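Local coordinates for protein amine oxidase (Emericella nidulans, PDB 3PGB) that probably oxidises primary amines with the help of a copper ion and a topaquinone cofactor formed from one of its own tyrosines, at residues T362-F367 and F488-H493; F193-S198 and W272-W277. One frame throughout, in Å; residues are numbered along the deposited sequence.

Two contacts of one chain illustrate how sheets acquire partners on their faces. From the N terminus, interaction 2 comes first: the C-terminal end of helix 186-198 leads through about seventy residues, including the strands 219-223, 235-242 and 255-263, before strand 273-279 returns to meet the helix and closes that loop. Interaction 1 opens only later, at 362-367, and closes at 488-493 after 120 intervening residues, inside the enzyme domain of the copper amine oxidase. The loops therefore follow in series, neither nested nor crossed, and their centres stand about 46 Å apart. One seals a helix onto a five-stranded antiparallel sheet; the other joins two layers of the catalytic beta-sandwich.

Interaction 1: residues T362-F367 and F488-H493; sequences TGLSLF and FSYNFH
Leu366 lays its CD1 methyl over one face of the Tyr490 ring, a CH-pi contact 3.8 Å from CD1 to the ring centroid and 17° off the ring normal. It belongs to the interior of the beta-sandwich characteristic of the copper amine oxidase catalytic domain: strands 363-367 and 488-492 run nearly parallel, 19° apart, with axes 9.6 Å from one another, too far for backbone pairing. No direct hydrogen bond joins them, and the touching is done by side chains, with one water reaching a main-chain carbonyl. Leu364 comes to the same ring at its edge, CD2 standing 4.0 Å from Tyr490 CE1. The second methyl of Leu366 is used as well, CD2 reaching the rim of Phe492 near the plane of that ring, 3.8 Å from CZ. In Leu366 chi1 (-73°) sets CG opposite the carbonyl carbon, and from CG one methyl goes to each aromatic ring. Farther out, Phe354 meets Phe492 with the ring planes almost parallel, while Leu380 and Phe538 pack on Tyr490. The phenol is linked back to the first strand by the water, which lies in the ring plane, donates to Leu364 O at 3.0 Å and is hydrogen-bonded to Tyr490 OH at 2.7 Å.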
loop_
_atom_site.group_PDB
_atom_site.type_symbol
_atom_site.label_atom_id
_atom_site.label_comp_id
_atom_site.label_asym_id
_atom_site.label_seq_id
_atom_site.Cartn_x
_atom_site.Cartn_y
_atom_site.Cartn_z
ATOM N N THR A 362 -18.543 9.337 -15.106
ATOM C CA THR A 362 -17.467 8.689 -14.356
ATOM C C THR A 362 -16.058 9.024 -14.856
ATOM O O THR A 362 -15.074 8.495 -14.342
ATOM C CB THR A 362 -17.647 7.160 -14.369
ATOM O OG1 THR A 362 -17.679 6.690 -15.723
ATOM C CG2 THR A 362 -18.941 6.772 -13.674
ATOM N N GLY A 363 -15.957 9.907 -15.845
ATOM C CA GLY A 363 -14.660 10.354 -16.330
ATOM C C GLY A 363 -13.933 9.255 -17.076
ATOM O O GLY A 363 -14.415 8.777 -18.094
ATOM N N LEU A 364 -12.783 8.843 -16.548
ATOM C CA LEU A 364 -11.868 7.945 -17.262
ATOM C C LEU A 364 -12.343 6.501 -17.231
ATOM O O LEU A 364 -12.925 6.054 -16.249
ATOM C CB LEU A 364 -10.464 8.031 -16.648
ATOM C CG LEU A 364 -9.314 7.241 -17.274
ATOM C CD1 LEU A 364 -9.148 7.557 -18.746
ATOM C CD2 LEU A 364 -8.035 7.552 -16.510
ATOM N N SER A 365 -12.071 5.778 -18.309
ATOM C CA SER A 365 -12.371 4.355 -18.392
ATOM C C SER A 365 -11.398 3.707 -19.369
ATOM O O SER A 365 -10.917 4.371 -20.291
ATOM C CB SER A 365 -13.805 4.172 -18.864
ATOM O OG SER A 365 -14.255 2.860 -18.623
ATOM N N LEU A 366 -11.092 2.429 -19.153
ATOM C CA LEU A 366 -10.195 1.672 -20.037
ATOM C C LEU A 366 -10.942 0.504 -20.673
ATOM O O LEU A 366 -11.741 -0.160 -20.011
ATOM C CB LEU A 366 -8.984 1.133 -19.266
ATOM C CG LEU A 366 -7.908 2.138 -18.852
ATOM C CD1 LEU A 366 -8.455 3.148 -17.863
ATOM C CD2 LEU A 366 -6.706 1.414 -18.258
ATOM N N PHE A 367 -10.667 0.251 -21.950
ATOM C CA PHE A 367 -11.285 -0.851 -22.682
ATOM C C PHE A 367 -10.244 -1.701 -23.400
ATOM O O PHE A 367 -9.184 -1.223 -23.780
ATOM C CB PHE A 367 -12.284 -0.316 -23.707
ATOM C CG PHE A 367 -13.565 0.178 -23.106
ATOM C CD1 PHE A 367 -13.703 1.504 -22.722
ATOM C CD2 PHE A 367 -14.636 -0.683 -22.926
ATOM C CE1 PHE A 367 -14.894 1.958 -22.164
ATOM C CE2 PHE A 367 -15.827 -0.236 -22.369
ATOM C CZ PHE A 367 -15.960 1.079 -21.991
ATOM N N PHE A 488 -7.005 9.628 -9.581
ATOM C CA PHE A 488 -7.084 8.236 -10.013
ATOM C C PHE A 488 -5.864 7.872 -10.834
ATOM O O PHE A 488 -5.439 8.648 -11.679
ATOM C CB PHE A 488 -8.327 8.012 -10.862
ATOM C CG PHE A 488 -9.601 8.266 -10.133
ATOM C CD1 PHE A 488 -10.261 9.475 -10.268
ATOM C CD2 PHE A 488 -10.140 7.296 -9.298
ATOM C CE1 PHE A 488 -11.437 9.714 -9.590
ATOM C CE2 PHE A 488 -11.322 7.530 -8.614
ATOM C CZ PHE A 488 -11.970 8.742 -8.761
ATOM N N SER A 489 -5.326 6.678 -10.608
ATOM C CA SER A 489 -4.138 6.226 -11.323
ATOM C C SER A 489 -4.276 4.763 -11.748
ATOM O O SER A 489 -4.678 3.920 -10.947
ATOM C CB SER A 489 -2.902 6.398 -10.440
ATOM O OG SER A 489 -2.781 7.730 -9.972
ATOM N N TYR A 490 -3.951 4.473 -13.009
ATOM C CA TYR A 490 -3.897 3.101 -13.504
ATOM C C TYR A 490 -2.453 2.731 -13.779
ATOM O O TYR A 490 -1.812 3.333 -14.629
ATOM C CB TYR A 490 -4.735 2.940 -14.769
ATOM C CG TYR A 490 -6.210 2.997 -14.483
ATOM C CD1 TYR A 490 -6.929 4.181 -14.642
ATOM C CD2 TYR A 490 -6.882 1.875 -14.013
ATOM C CE1 TYR A 490 -8.282 4.237 -14.357
ATOM C CE2 TYR A 490 -8.233 1.923 -13.730
ATOM C CZ TYR A 490 -8.925 3.104 -13.901
ATOM O OH TYR A 490 -10.265 3.136 -13.620
ATOM N N ASN A 491 -1.951 1.741 -13.049
ATOM C CA ASN A 491 -0.550 1.339 -13.126
ATOM C C ASN A 491 -0.391 0.060 -13.931
ATOM O O ASN A 491 -1.232 -0.828 -13.849
ATOM C CB ASN A 491 0.003 1.078 -11.721
ATOM C CG ASN A 491 0.089 2.328 -10.888
ATOM O OD1 ASN A 491 0.526 3.375 -11.369
ATOM N ND2 ASN A 491 -0.313 2.231 -9.628
ATOM N N PHE A 492 0.707 -0.044 -14.671
ATOM C CA PHE A 492 1.066 -1.276 -15.363
ATOM C C PHE A 492 2.533 -1.579 -15.108
ATOM O O PHE A 492 3.373 -0.708 -15.278
ATOM C CB PHE A 492 0.811 -1.133 -16.859
ATOM C CG PHE A 492 -0.586 -0.716 -17.191
ATOM C CD1 PHE A 492 -0.936 0.622 -17.207
ATOM C CD2 PHE A 492 -1.555 -1.661 -17.468
ATOM C CE1 PHE A 492 -2.227 1.011 -17.495
ATOM C CE2 PHE A 492 -2.850 -1.280 -17.767
ATOM C CZ PHE A 492 -3.184 0.059 -17.780
ATOM N N HIS A 493 2.835 -2.817 -14.723
ATOM C CA HIS A 493 4.187 -3.202 -14.330
ATOM C C HIS A 493 4.761 -4.327 -15.179
ATOM O O HIS A 493 4.022 -5.064 -15.835
ATOM C CB HIS A 493 4.183 -3.615 -12.873
ATOM C CG HIS A 493 3.764 -2.521 -11.943
ATOM N ND1 HIS A 493 2.442 -2.196 -11.726
ATOM C CD2 HIS A 493 4.493 -1.675 -11.177
ATOM C CE1 HIS A 493 2.376 -1.197 -10.864
ATOM N NE2 HIS A 493 3.606 -0.860 -10.518
HETATM O O HOH W 1 -11.832 5.350 -13.564
#

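Interaction 2: residues F193-S198 and W272-W277; sequences FKISAS and WKLLGW
Ile195 has its CG1 opposite the carbonyl carbon (chi1 -67°), which places CG2 opposite the backbone N, and both branches take part in meeting the strand. On the other side Leu274, with CG anti to its own N (chi1 -174°), brings CD1 against Ile195, and the indole of Trp277 and the Ile195 side chain lie alongside each other, running in opposite senses. The CG2 methyl is the shared point of contact. It lies 3.8 Å from Leu274 CD1 and a tight 3.4 Å from Trp277 CZ2, with CH2 of the same indole at 3.7 Å, so the benzo end of the tryptophan, and not its pyrrole part, receives the methyl. CD1 of Ile195 adds a looser touch on Leu274 CD1 at 4.0 Å. This is helix-on-sheet packing: helix 186-198 rests on one face of a five-stranded antiparallel sheet, in which 273-279 lies between 255-263 and 282-284. Between the two strand residues that reach the helix sits a classic beta bulge, where Leu275 and Gly276 both face Lys261. Leu260 of the adjacent strand extends the apolar patch by touching both Ile195 and Leu274. The indole is fixed at its polar end by a hydrogen bond from Trp277 NE1 to Thr287 OG1, while Phe290 meets its ring system with planes only about 15° apart.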
loop_
_atom_site.group_PDB
_atom_site.type_symbol
_atom_site.label_atom_id
_atom_site.label_comp_id
_atom_site.label_asym_id
_atom_site.label_seq_id
_atom_site.Cartn_x
_atom_site.Cartn_y
_atom_site.Cartn_z
ATOM N N PHE A 193 -34.107 32.468 1.674
ATOM C CA PHE A 193 -33.748 33.853 1.972
ATOM C C PHE A 193 -34.858 34.605 2.702
ATOM O O PHE A 193 -34.581 35.481 3.519
ATOM C CB PHE A 193 -33.373 34.621 0.697
ATOM C CG PHE A 193 -32.071 34.184 0.063
ATOM C CD1 PHE A 193 -31.035 33.635 0.817
ATOM C CD2 PHE A 193 -31.870 34.367 -1.298
ATOM C CE1 PHE A 193 -29.843 33.256 0.215
ATOM C CE2 PHE A 193 -30.672 33.996 -1.901
ATOM C CZ PHE A 193 -29.661 33.440 -1.144
ATOM N N LYS A 194 -36.109 34.275 2.406
ATOM C CA LYS A 194 -37.224 34.897 3.110
ATOM C C LYS A 194 -37.252 34.442 4.570
ATOM O O LYS A 194 -37.409 35.261 5.474
ATOM C CB LYS A 194 -38.551 34.623 2.385
ATOM C CG LYS A 194 -38.613 35.327 1.026
ATOM C CD LYS A 194 -40.018 35.415 0.427
ATOM C CE LYS A 194 -40.043 36.426 -0.731
ATOM N NZ LYS A 194 -41.282 36.337 -1.558
ATOM N N ILE A 195 -37.064 33.142 4.791
ATOM C CA ILE A 195 -36.970 32.590 6.143
ATOM C C ILE A 195 -35.750 33.153 6.874
ATOM O O ILE A 195 -35.824 33.466 8.065
ATOM C CB ILE A 195 -36.887 31.040 6.132
ATOM C CG1 ILE A 195 -38.204 30.432 5.644
ATOM C CG2 ILE A 195 -36.564 30.509 7.524
ATOM C CD1 ILE A 195 -38.086 28.981 5.232
ATOM N N SER A 196 -34.636 33.286 6.162
ATOM C CA SER A 196 -33.424 33.834 6.753
ATOM C C SER A 196 -33.603 35.296 7.159
ATOM O O SER A 196 -33.084 35.717 8.185
ATOM C CB SER A 196 -32.242 33.700 5.795
ATOM O OG SER A 196 -31.093 34.310 6.356
ATOM N N ALA A 197 -34.331 36.063 6.351
ATOM C CA ALA A 197 -34.666 37.454 6.698
ATOM C C ALA A 197 -35.544 37.516 7.948
ATOM O O ALA A 197 -35.530 38.508 8.671
ATOM C CB ALA A 197 -35.353 38.160 5.525
ATOM N N SER A 198 -36.304 36.450 8.188
ATOM C CA SER A 198 -37.097 36.293 9.409
ATOM C C SER A 198 -36.224 36.272 10.678
ATOM O O SER A 198 -36.690 36.629 11.763
ATOM C CB SER A 198 -37.921 35.002 9.334
ATOM O OG SER A 198 -39.069 35.082 10.149
ATOM N N TRP A 272 -45.207 25.063 0.591
ATOM C CA TRP A 272 -44.060 24.556 1.360
ATOM C C TRP A 272 -44.190 24.972 2.818
ATOM O O TRP A 272 -44.713 26.048 3.116
ATOM C CB TRP A 272 -42.727 25.075 0.810
ATOM C CG TRP A 272 -42.433 24.705 -0.612
ATOM C CD1 TRP A 272 -42.992 23.693 -1.337
ATOM C CD2 TRP A 272 -41.472 25.329 -1.471
ATOM N NE1 TRP A 272 -42.453 23.664 -2.600
ATOM C CE2 TRP A 272 -41.520 24.659 -2.707
ATOM C CE3 TRP A 272 -40.588 26.402 -1.319
ATOM C CZ2 TRP A 272 -40.710 25.023 -3.786
ATOM C CZ3 TRP A 272 -39.784 26.763 -2.393
ATOM C CH2 TRP A 272 -39.853 26.077 -3.610
ATOM N N LYS A 273 -43.696 24.125 3.717
ATOM C CA LYS A 273 -43.847 24.325 5.158
ATOM C C LYS A 273 -42.501 24.274 5.884
ATOM O O LYS A 273 -41.581 23.570 5.467
ATOM C CB LYS A 273 -44.796 23.271 5.734
ATOM N N LEU A 274 -42.402 25.038 6.967
ATOM C CA LEU A 274 -41.192 25.122 7.775
ATOM C C LEU A 274 -41.363 24.144 8.923
ATOM O O LEU A 274 -42.096 24.418 9.874
ATOM C CB LEU A 274 -40.999 26.560 8.286
ATOM C CG LEU A 274 -39.709 26.902 9.049
ATOM C CD1 LEU A 274 -39.410 28.390 8.954
ATOM C CD2 LEU A 274 -39.762 26.460 10.512
ATOM N N LEU A 275 -40.708 22.991 8.824
ATOM C CA LEU A 275 -40.936 21.904 9.779
ATOM C C LEU A 275 -40.216 22.119 11.110
ATOM O O LEU A 275 -40.611 21.544 12.128
ATOM C CB LEU A 275 -40.540 20.555 9.173
ATOM C CG LEU A 275 -41.388 20.066 7.991
ATOM C CD1 LEU A 275 -40.913 18.699 7.538
ATOM C CD2 LEU A 275 -42.873 20.010 8.335
ATOM N N GLY A 276 -39.170 22.942 11.108
ATOM C CA GLY A 276 -38.477 23.273 12.350
ATOM C C GLY A 276 -37.078 23.845 12.204
ATOM O O GLY A 276 -36.570 23.998 11.095
ATOM N N TRP A 277 -36.485 24.170 13.353
ATOM C CA TRP A 277 -35.116 24.656 13.463
ATOM C C TRP A 277 -34.361 23.765 14.445
ATOM O O TRP A 277 -34.977 23.145 15.306
ATOM C CB TRP A 277 -35.096 26.077 14.028
ATOM C CG TRP A 277 -35.659 27.145 13.149
ATOM C CD1 TRP A 277 -36.953 27.576 13.113
ATOM C CD2 TRP A 277 -34.941 27.956 12.216
ATOM N NE1 TRP A 277 -37.090 28.593 12.200
ATOM C CE2 TRP A 277 -35.869 28.844 11.632
ATOM C CE3 TRP A 277 -33.606 28.009 11.803
ATOM C CZ2 TRP A 277 -35.505 29.778 10.659
ATOM C CZ3 TRP A 277 -33.244 28.935 10.835
ATOM C CH2 TRP A 277 -34.190 29.806 10.275
#